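YncA (Salmonella typhimurium, PDB 3DR6) is a putative GNAT-family acetyltransferase that probably transfers the acetyl group of acetyl-coenzyme A to an acceptor substrate. Local coordinates at residues 99-104 with 131-136; 18-23 with 63-68; 124-129 with 155-160. All coordinates share one frame; numbering follows the deposited sequence.

Contact 1. Residues 99-104 with 131-136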
loop_
_atom_site.group_PDB
_atom_site.type_symbol
_atom_site.label_atom_id
_atom_site.label_comp_id
_atom_site.label_asym_id
_atom_site.label_seq_id
_atom_site.Cartn_x
_atom_site.Cartn_y
_atom_site.Cartn_z
ATOM N N LEU C 99 23.257 -10.602 -8.450
ATOM C CA LEU C 99 22.382 -10.047 -9.503
ATOM C C LEU C 99 21.306 -9.140 -8.932
ATOM O O LEU C 99 20.974 -8.137 -9.529
ATOM C CB LEU C 99 21.718 -11.145 -10.340
ATOM C CG LEU C 99 22.665 -11.997 -11.175
ATOM C CD1 LEU C 99 21.909 -13.221 -11.692
ATOM C CD2 LEU C 99 23.279 -11.175 -12.325
ATOM N N GLY C 100 20.727 -9.528 -7.796
ATOM C CA GLY C 100 19.696 -8.718 -7.163
ATOM C C GLY C 100 20.143 -7.274 -6.951
ATOM O O GLY C 100 19.406 -6.319 -7.272
ATOM N N ARG C 101 21.350 -7.114 -6.413
ATOM C CA ARG C 101 21.844 -5.766 -6.096
ATOM C C ARG C 101 22.092 -4.972 -7.378
ATOM O O ARG C 101 21.789 -3.780 -7.462
ATOM C CB ARG C 101 23.126 -5.839 -5.262
ATOM C CG ARG C 101 23.533 -4.478 -4.672
ATOM C CD ARG C 101 24.903 -4.504 -4.007
ATOM N NE ARG C 101 25.157 -3.236 -3.304
ATOM C CZ ARG C 101 25.467 -2.078 -3.884
ATOM N NH1 ARG C 101 25.572 -1.962 -5.210
ATOM N NH2 ARG C 101 25.663 -1.003 -3.127
ATOM N N LYS C 102 22.668 -5.636 -8.377
ATOM C CA LYS C 102 22.944 -4.987 -9.666
ATOM C C LYS C 102 21.660 -4.534 -10.377
ATOM O O LYS C 102 21.605 -3.424 -10.920
ATOM C CB LYS C 102 23.769 -5.910 -10.560
ATOM C CG LYS C 102 25.221 -6.093 -10.045
ATOM C CD LYS C 102 26.022 -7.060 -10.908
ATOM C CE LYS C 102 27.459 -7.134 -10.405
ATOM N NZ LYS C 102 28.251 -8.232 -11.065
ATOM N N LEU C 103 20.646 -5.411 -10.383
ATOM C CA LEU C 103 19.317 -5.071 -10.889
ATOM C C LEU C 103 18.728 -3.873 -10.145
ATOM O O LEU C 103 18.227 -2.929 -10.759
ATOM C CB LEU C 103 18.361 -6.272 -10.763
ATOM C CG LEU C 103 18.585 -7.278 -11.902
ATOM C CD1 LEU C 103 17.882 -8.603 -11.597
ATOM C CD2 LEU C 103 18.114 -6.656 -13.244
ATOM N N LEU C 104 18.794 -3.932 -8.824
ATOM C CA LEU C 104 18.211 -2.878 -7.993
ATOM C C LEU C 104 18.911 -1.529 -8.227
ATOM O O LEU C 104 18.247 -0.499 -8.308
ATOM C CB LEU C 104 18.180 -3.277 -6.509
ATOM C CG LEU C 104 17.516 -2.251 -5.577
ATOM C CD1 LEU C 104 16.113 -1.826 -6.057
ATOM C CD2 LEU C 104 17.456 -2.809 -4.139
ATOM N N ILE C 131 17.681 -7.404 3.706
ATOM C CA ILE C 131 17.889 -6.212 4.518
ATOM C C ILE C 131 19.317 -5.664 4.357
ATOM O O ILE C 131 19.515 -4.460 4.158
ATOM C CB ILE C 131 17.494 -6.496 5.987
ATOM C CG1 ILE C 131 15.967 -6.739 6.025
ATOM C CG2 ILE C 131 17.938 -5.348 6.916
ATOM C CD1 ILE C 131 15.423 -7.230 7.369
ATOM N N ARG C 132 20.298 -6.564 4.408
ATOM C CA ARG C 132 21.714 -6.193 4.203
ATOM C C ARG C 132 21.965 -5.592 2.818
ATOM O O ARG C 132 22.663 -4.569 2.689
ATOM C CB ARG C 132 22.585 -7.443 4.435
ATOM C CG ARG C 132 24.096 -7.268 4.326
ATOM C CD ARG C 132 24.818 -8.612 4.684
ATOM N NE ARG C 132 24.036 -9.416 5.639
ATOM C CZ ARG C 132 23.564 -10.651 5.423
ATOM N NH1 ARG C 132 22.839 -11.260 6.361
ATOM N NH2 ARG C 132 23.822 -11.293 4.286
ATOM N N LEU C 133 21.392 -6.223 1.797
ATOM C CA LEU C 133 21.547 -5.791 0.421
ATOM C C LEU C 133 20.982 -4.380 0.295
ATOM O O LEU C 133 21.585 -3.504 -0.297
ATOM C CB LEU C 133 20.809 -6.753 -0.516
ATOM C CG LEU C 133 20.808 -6.487 -2.030
ATOM C CD1 LEU C 133 20.576 -7.772 -2.812
ATOM C CD2 LEU C 133 19.788 -5.417 -2.435
ATOM N N HIS C 134 19.801 -4.163 0.857
ATOM C CA HIS C 134 19.209 -2.833 0.798
ATOM C C HIS C 134 19.986 -1.759 1.570
ATOM O O HIS C 134 20.138 -0.642 1.072
ATOM C CB HIS C 134 17.732 -2.914 1.242
ATOM C CG HIS C 134 16.834 -3.488 0.190
ATOM N ND1 HIS C 134 16.646 -4.845 0.020
ATOM C CD2 HIS C 134 16.054 -2.884 -0.735
ATOM C CE1 HIS C 134 15.816 -5.050 -0.986
ATOM N NE2 HIS C 134 15.425 -3.875 -1.446
ATOM N N HIS C 135 20.462 -2.077 2.776
ATOM C CA HIS C 135 21.316 -1.148 3.532
ATOM C C HIS C 135 22.535 -0.722 2.708
ATOM O O HIS C 135 22.957 0.450 2.759
ATOM C CB HIS C 135 21.817 -1.791 4.829
ATOM C CG HIS C 135 20.846 -1.726 5.968
ATOM N ND1 HIS C 135 20.154 -0.580 6.308
ATOM C CD2 HIS C 135 20.489 -2.666 6.879
ATOM C CE1 HIS C 135 19.387 -0.828 7.358
ATOM N NE2 HIS C 135 19.587 -2.081 7.736
ATOM N N SER C 136 23.082 -1.669 1.943
ATOM C CA SER C 136 24.287 -1.422 1.147
ATOM C C SER C 136 24.036 -0.468 -0.019
ATOM O O SER C 136 25.000 0.021 -0.641
ATOM C CB SER C 136 24.901 -2.736 0.616
ATOM O OG SER C 136 24.277 -3.180 -0.577
#
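Arg101 grips Ser136 side-on through two nitrogens, one to each of two oxygens. Arg101 NE donates to Ser136 OG at 2.9 Å, with an N-H...O angle of 158°. The hydroxyl lies close to the guanidinium plane. Arg101 NH2 reaches the backbone oxygen Ser136 O at 2.8 Å from above the carbonyl plane, and this second bond is more bent. With CG turned away from the backbone N (chi1 -169°), the arginine chain runs out extended from CG to NE and reaches across to Ser136. Ser136 OG also donates to Leu133 O at 2.7 Å, which fixes its rotation and leaves it as the acceptor for Arg101 NE.

Beside these polar bonds lies an apolar patch. Leu133 CD1 sits 3.7 Å from Arg101 N, and its CG packs on Arg101 CB. The other methyl, Leu133 CD2, meets Leu104 CD2 at 3.9 Å. The segments of helices 99-113 and 128-135 have axes 39° apart in direction and 10.4 Å apart at closest approach. In the GNAT fold the first of these helices follows the glycine-rich turn that usually holds the coenzyme A pyrophosphate, and Gly100 probably belongs to that region.

Leu104 CD2 also approaches His134 NE2 at 3.5 Å, with the two side chains crossing at about a right angle. Leu133 CD2 lies over one face of the same imidazole. Further out, His134 ND1 bonds Ser130 O, and NE2 is hydrogen-bonded with His86 NE2. Phe139 meets the ring edge-to-face.

Contact 2. Residues 18-23 with 63-68; sequences TEIYNH and GVVTGY
Tyr68 OH rests at the edge of the Tyr21 ring, near its plane. It lies 3.4 Å from Tyr21 CD1 and 3.5 Å from Tyr21 CB. This is packing, since no hydrogen bond joins the two segments. On the Tyr21 ring, Arg42 makes a cation-pi contact.

Ile20 packs between helix and strand. Its CG2 meets Tyr68 CE1 at 3.8 Å, at the edge of the ring. Its CD1 goes the other way, resting on the strand backbone at Gly67 N, 3.9 Å away, and on Val65 CG1 at 4.1 Å. The first torsion of Tyr68 sets CG between the backbone N and the carbonyl carbon (chi1 80°), and the ring then runs alongside Ile20, antiparallel to it, until its hydroxyl reaches Tyr21.

Around these side chains, Val58 touches Val65 and Tyr68, and Ile17 adds to the cover on Tyr68. The segments cross at -59°, their axes 8.9 Å apart. Helix 14-27 over strand 64-73 is the first helix of the GNAT alpha/beta fold packed against the N-terminal part of its sheet.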
loop_
_atom_site.group_PDB
_atom_site.type_symbol
_atom_site.label_atom_id
_atom_site.label_comp_id
_atom_site.label_asym_id
_atom_site.label_seq_id
_atom_site.Cartn_x
_atom_site.Cartn_y
_atom_site.Cartn_z
ATOM N N THR C 18 7.808 -14.799 -16.622
ATOM C CA THR C 18 6.719 -15.621 -16.088
ATOM C C THR C 18 7.249 -16.776 -15.244
ATOM O O THR C 18 6.743 -17.024 -14.144
ATOM C CB THR C 18 5.806 -16.168 -17.219
ATOM O OG1 THR C 18 5.299 -15.076 -17.998
ATOM C CG2 THR C 18 4.621 -16.965 -16.647
ATOM N N GLU C 19 8.267 -17.481 -15.744
ATOM C CA GLU C 19 8.869 -18.571 -14.967
ATOM C C GLU C 19 9.408 -18.076 -13.633
ATOM O O GLU C 19 9.172 -18.691 -12.609
ATOM C CB GLU C 19 10.015 -19.227 -15.726
ATOM C CG GLU C 19 9.596 -20.084 -16.861
ATOM C CD GLU C 19 10.776 -20.879 -17.406
ATOM O OE1 GLU C 19 11.930 -20.602 -16.982
ATOM O OE2 GLU C 19 10.543 -21.770 -18.250
ATOM N N ILE C 20 10.150 -16.970 -13.668
ATOM C CA ILE C 20 10.754 -16.415 -12.459
ATOM C C ILE C 20 9.667 -15.927 -11.476
ATOM O O ILE C 20 9.772 -16.176 -10.267
ATOM C CB ILE C 20 11.765 -15.295 -12.779
ATOM C CG1 ILE C 20 12.946 -15.863 -13.577
ATOM C CG2 ILE C 20 12.248 -14.641 -11.489
ATOM C CD1 ILE C 20 13.749 -14.820 -14.377
ATOM N N TYR C 21 8.651 -15.234 -12.005
ATOM C CA TYR C 21 7.483 -14.768 -11.207
ATOM C C TYR C 21 6.783 -15.937 -10.498
ATOM O O TYR C 21 6.551 -15.891 -9.271
ATOM C CB TYR C 21 6.472 -14.020 -12.104
ATOM C CG TYR C 21 5.238 -13.544 -11.368
ATOM C CD1 TYR C 21 5.230 -12.297 -10.750
ATOM C CD2 TYR C 21 4.083 -14.339 -11.280
ATOM C CE1 TYR C 21 4.104 -11.852 -10.069
ATOM C CE2 TYR C 21 2.937 -13.881 -10.600
ATOM C CZ TYR C 21 2.971 -12.633 -10.000
ATOM O OH TYR C 21 1.876 -12.140 -9.299
ATOM N N ASN C 22 6.448 -16.972 -11.269
ATOM C CA ASN C 22 5.782 -18.173 -10.746
ATOM C C ASN C 22 6.610 -18.922 -9.718
ATOM O O ASN C 22 6.059 -19.420 -8.734
ATOM C CB ASN C 22 5.367 -19.112 -11.888
ATOM C CG ASN C 22 4.185 -18.572 -12.672
ATOM O OD1 ASN C 22 3.451 -17.703 -12.185
ATOM N ND2 ASN C 22 3.984 -19.092 -13.889
ATOM N N HIS C 23 7.921 -18.993 -9.937
ATOM C CA HIS C 23 8.818 -19.522 -8.912
ATOM C C HIS C 23 8.686 -18.728 -7.597
ATOM O O HIS C 23 8.534 -19.320 -6.515
ATOM C CB HIS C 23 10.280 -19.518 -9.354
ATOM C CG HIS C 23 11.223 -19.784 -8.224
ATOM N ND1 HIS C 23 11.902 -18.780 -7.569
ATOM C CD2 HIS C 23 11.519 -20.928 -7.565
ATOM C CE1 HIS C 23 12.604 -19.302 -6.578
ATOM N NE2 HIS C 23 12.399 -20.606 -6.565
ATOM N N GLY C 63 22.850 -15.279 -23.115
ATOM C CA GLY C 63 21.520 -15.280 -23.714
ATOM C C GLY C 63 20.363 -15.774 -22.845
ATOM O O GLY C 63 19.222 -15.840 -23.320
ATOM N N VAL C 64 20.631 -16.128 -21.586
ATOM C CA VAL C 64 19.578 -16.621 -20.682
ATOM C C VAL C 64 19.174 -15.496 -19.708
ATOM O O VAL C 64 20.042 -14.825 -19.134
ATOM C CB VAL C 64 20.020 -17.901 -19.906
ATOM C CG1 VAL C 64 18.936 -18.344 -18.896
ATOM C CG2 VAL C 64 20.374 -19.057 -20.897
ATOM N N VAL C 65 17.870 -15.277 -19.561
ATOM C CA VAL C 65 17.363 -14.306 -18.575
ATOM C C VAL C 65 17.530 -14.915 -17.174
ATOM O O VAL C 65 16.946 -15.943 -16.867
ATOM C CB VAL C 65 15.880 -13.906 -18.859
ATOM C CG1 VAL C 65 15.301 -13.040 -17.715
ATOM C CG2 VAL C 65 15.782 -13.141 -20.195
ATOM N N THR C 66 18.348 -14.282 -16.347
ATOM C CA THR C 66 18.704 -14.787 -15.009
ATOM C C THR C 66 17.955 -14.077 -13.873
ATOM O O THR C 66 18.033 -14.478 -12.689
ATOM C CB THR C 66 20.217 -14.633 -14.770
ATOM O OG1 THR C 66 20.574 -13.274 -15.022
ATOM C CG2 THR C 66 21.030 -15.548 -15.701
ATOM N N GLY C 67 17.244 -13.003 -14.220
ATOM C CA GLY C 67 16.517 -12.206 -13.235
ATOM C C GLY C 67 15.773 -11.072 -13.901
ATOM O O GLY C 67 16.013 -10.756 -15.068
ATOM N N TYR C 68 14.867 -10.445 -13.160
ATOM C CA TYR C 68 14.200 -9.267 -13.669
ATOM C C TYR C 68 13.836 -8.311 -12.536
ATOM O O TYR C 68 13.792 -8.701 -11.349
ATOM C CB TYR C 68 12.968 -9.636 -14.516
ATOM C CG TYR C 68 11.697 -9.983 -13.745
ATOM C CD1 TYR C 68 11.443 -11.297 -13.326
ATOM C CD2 TYR C 68 10.734 -9.002 -13.468
ATOM C CE1 TYR C 68 10.283 -11.619 -12.645
ATOM C CE2 TYR C 68 9.561 -9.321 -12.778
ATOM C CZ TYR C 68 9.345 -10.625 -12.372
ATOM O OH TYR C 68 8.179 -10.945 -11.697
#

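Contact 3. Residues 124-129 with 155-160; sequences ESQNAA and WLDLTF
Ser125 makes the tight part of this contact, pressed against the strand at Asp157 and Thr159. Ser125 N donates to Asp157 O at 3.0 Å with an N-H...O angle of 155°. Glu124 CA adds a CA-H...O contact to the same oxygen. Ser125 OG stands beside its backbone N and opposite the carbonyl carbon (chi1 -60°), which turns it onto the strand. There it is hydrogen-bonded to Thr159 OG1 at 2.8 Å. Gln144 reaches both hydroxyls, its OE1 to Ser125 OG and its NE2 to Thr159 OG1. A water also joins Ser125 O to Thr159 OG1. The serine hydroxyl oxygen, Ser125 OG, packs 3.4 Å from Asp157 CB.

The side at Gln126 and Glu124 is looser. Gln126 NE2 donates to Asp157 OD2 at 3.1 Å. The oxygen is met from above the carboxylate plane, and the two flat groups are turned 42° apart. Asp157 OD1 has its own partner in the backbone N of Gln147. A second water bridges the segments here, donating to Glu124 OE2 at 2.7 Å and accepting from Asp157 N. Glu124 OE2 also rests 3.7 Å from Leu156 CD2, and its ion pair with Arg154 is long and weak.

The pairing of Glu124 with Leu158 is antiparallel and non-hydrogen-bonded, at the end of strand 118-124. A type I turn from Glu124 to Asn127 then leads out of the sheet. Asn127 takes the N-cap position of helix 128-135, its OD1 bonded to Ser130 N. Strand 154-164 lies between strands 118-124 and 140-151. Its Leu158 and Phe160 also touch the second subunit, on Trp74 and Met145 of that chain.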
loop_
_atom_site.group_PDB
_atom_site.type_symbol
_atom_site.label_atom_id
_atom_site.label_comp_id
_atom_site.label_asym_id
_atom_site.label_seq_id
_atom_site.Cartn_x
_atom_site.Cartn_y
_atom_site.Cartn_z
ATOM N N GLU C 124 10.068 -9.432 3.641
ATOM C CA GLU C 124 9.693 -10.254 4.805
ATOM C C GLU C 124 10.712 -9.989 5.916
ATOM O O GLU C 124 11.905 -10.004 5.660
ATOM C CB GLU C 124 9.666 -11.734 4.472
ATOM C CG GLU C 124 8.923 -12.505 5.568
ATOM C CD GLU C 124 9.287 -13.944 5.641
ATOM O OE1 GLU C 124 10.137 -14.400 4.839
ATOM O OE2 GLU C 124 8.692 -14.634 6.509
ATOM N N SER C 125 10.247 -9.744 7.138
ATOM C CA SER C 125 11.108 -9.175 8.170
ATOM C C SER C 125 12.291 -10.079 8.549
ATOM O O SER C 125 13.336 -9.587 9.023
ATOM C CB SER C 125 10.311 -8.819 9.411
ATOM O OG SER C 125 9.304 -7.856 9.123
ATOM N N GLN C 126 12.124 -11.375 8.307
ATOM C CA GLN C 126 13.134 -12.363 8.663
ATOM C C GLN C 126 14.242 -12.537 7.594
ATOM O O GLN C 126 15.281 -13.210 7.845
ATOM C CB GLN C 126 12.441 -13.682 9.066
ATOM C CG GLN C 126 11.607 -13.562 10.408
ATOM C CD GLN C 126 10.220 -12.799 10.291
ATOM O OE1 GLN C 126 9.773 -12.399 9.198
ATOM N NE2 GLN C 126 9.549 -12.616 11.444
ATOM N N ASN C 127 14.064 -11.873 6.442
ATOM C CA ASN C 127 15.029 -11.921 5.323
ATOM C C ASN C 127 16.216 -10.971 5.548
ATOM O O ASN C 127 16.304 -9.864 4.974
ATOM C CB ASN C 127 14.326 -11.671 3.979
ATOM C CG ASN C 127 15.195 -12.010 2.767
ATOM O OD1 ASN C 127 16.420 -12.176 2.863
ATOM N ND2 ASN C 127 14.564 -12.071 1.617
ATOM N N ALA C 128 17.114 -11.414 6.414
ATOM C CA ALA C 128 18.285 -10.644 6.794
ATOM C C ALA C 128 19.176 -10.318 5.592
ATOM O O ALA C 128 19.723 -9.214 5.514
ATOM C CB ALA C 128 19.065 -11.381 7.892
ATOM N N ALA C 129 19.298 -11.256 4.652
ATOM C CA ALA C 129 20.121 -11.039 3.450
ATOM C C ALA C 129 19.604 -9.878 2.609
ATOM O O ALA C 129 20.395 -9.065 2.115
ATOM C CB ALA C 129 20.194 -12.301 2.601
ATOM N N TRP C 155 1.254 -16.445 9.629
ATOM C CA TRP C 155 1.227 -14.975 9.514
ATOM C C TRP C 155 2.635 -14.496 9.240
ATOM O O TRP C 155 3.602 -15.047 9.809
ATOM C CB TRP C 155 0.704 -14.321 10.795
ATOM C CG TRP C 155 -0.723 -14.719 11.113
ATOM C CD1 TRP C 155 -1.148 -15.451 12.176
ATOM C CD2 TRP C 155 -1.897 -14.380 10.352
ATOM N NE1 TRP C 155 -2.515 -15.600 12.129
ATOM C CE2 TRP C 155 -3.000 -14.959 11.015
ATOM C CE3 TRP C 155 -2.112 -13.656 9.157
ATOM C CZ2 TRP C 155 -4.337 -14.829 10.540
ATOM C CZ3 TRP C 155 -3.445 -13.523 8.677
ATOM C CH2 TRP C 155 -4.530 -14.110 9.372
ATOM N N LEU C 156 2.759 -13.513 8.355
ATOM C CA LEU C 156 4.046 -12.969 7.944
ATOM C C LEU C 156 4.210 -11.531 8.410
ATOM O O LEU C 156 3.228 -10.746 8.398
ATOM C CB LEU C 156 4.183 -13.011 6.412
ATOM C CG LEU C 156 4.033 -14.355 5.707
ATOM C CD1 LEU C 156 4.179 -14.152 4.196
ATOM C CD2 LEU C 156 5.061 -15.365 6.220
ATOM N N ASP C 157 5.450 -11.188 8.800
ATOM C CA ASP C 157 5.800 -9.822 9.206
ATOM C C ASP C 157 6.437 -9.090 8.024
ATOM O O ASP C 157 7.215 -9.687 7.242
ATOM C CB ASP C 157 6.772 -9.824 10.386
ATOM C CG ASP C 157 6.243 -10.615 11.592
ATOM O OD1 ASP C 157 5.022 -10.885 11.707
ATOM O OD2 ASP C 157 7.097 -10.986 12.433
ATOM N N LEU C 158 6.094 -7.811 7.892
ATOM C CA LEU C 158 6.587 -7.001 6.764
ATOM C C LEU C 158 7.522 -5.909 7.264
ATOM O O LEU C 158 7.187 -5.166 8.201
ATOM C CB LEU C 158 5.412 -6.343 6.033
ATOM C CG LEU C 158 5.768 -5.417 4.855
ATOM C CD1 LEU C 158 6.457 -6.215 3.772
ATOM C CD2 LEU C 158 4.507 -4.782 4.277
ATOM N N THR C 159 8.666 -5.796 6.610
ATOM C CA THR C 159 9.553 -4.663 6.812
ATOM C C THR C 159 9.438 -3.768 5.570
ATOM O O THR C 159 9.463 -4.262 4.439
ATOM C CB THR C 159 11.008 -5.160 7.025
ATOM O OG1 THR C 159 11.059 -5.889 8.262
ATOM C CG2 THR C 159 12.005 -4.004 7.087
ATOM N N PHE C 160 9.258 -2.464 5.776
ATOM C CA PHE C 160 9.497 -1.540 4.674
ATOM C C PHE C 160 10.853 -0.904 4.858
ATOM O O PHE C 160 11.226 -0.499 5.969
ATOM C CB PHE C 160 8.477 -0.417 4.548
ATOM C CG PHE C 160 7.162 -0.826 3.946
ATOM C CD1 PHE C 160 5.986 -0.509 4.624
ATOM C CD2 PHE C 160 7.088 -1.475 2.688
ATOM C CE1 PHE C 160 4.706 -0.849 4.070
ATOM C CE2 PHE C 160 5.832 -1.798 2.135
ATOM C CZ PHE C 160 4.638 -1.484 2.840
HETATM O O HOH W 1 7.527 -13.292 8.529
HETATM O O HOH W 2 13.382 -7.063 9.987
#

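The three contacts use different parts of one mixed sheet and its helices. Along the chain contact 2 closes first. Contacts 1 and 3 then alternate, in the order 99-104, 124-129, 131-136, 155-160. Both use helix 128-135, and Ile131 CD1 touches Ser125 O at 3.6 Å; their centres are 15 Å apart. Contacts 1 and 2 lie 18 Å apart between centres and meet where Leu99 and Leu103 pack on strand 64-73. Contacts 2 and 3 are 23 Å apart between centres and do not touch. Contact 1 packs its two helices together beside strands 83-90, 118-124 and 154-164. As in GNAT relatives, acetyl-coenzyme A probably lies by the glycine-rich turn before helix 99-113, between strands 83-90 and 118-124.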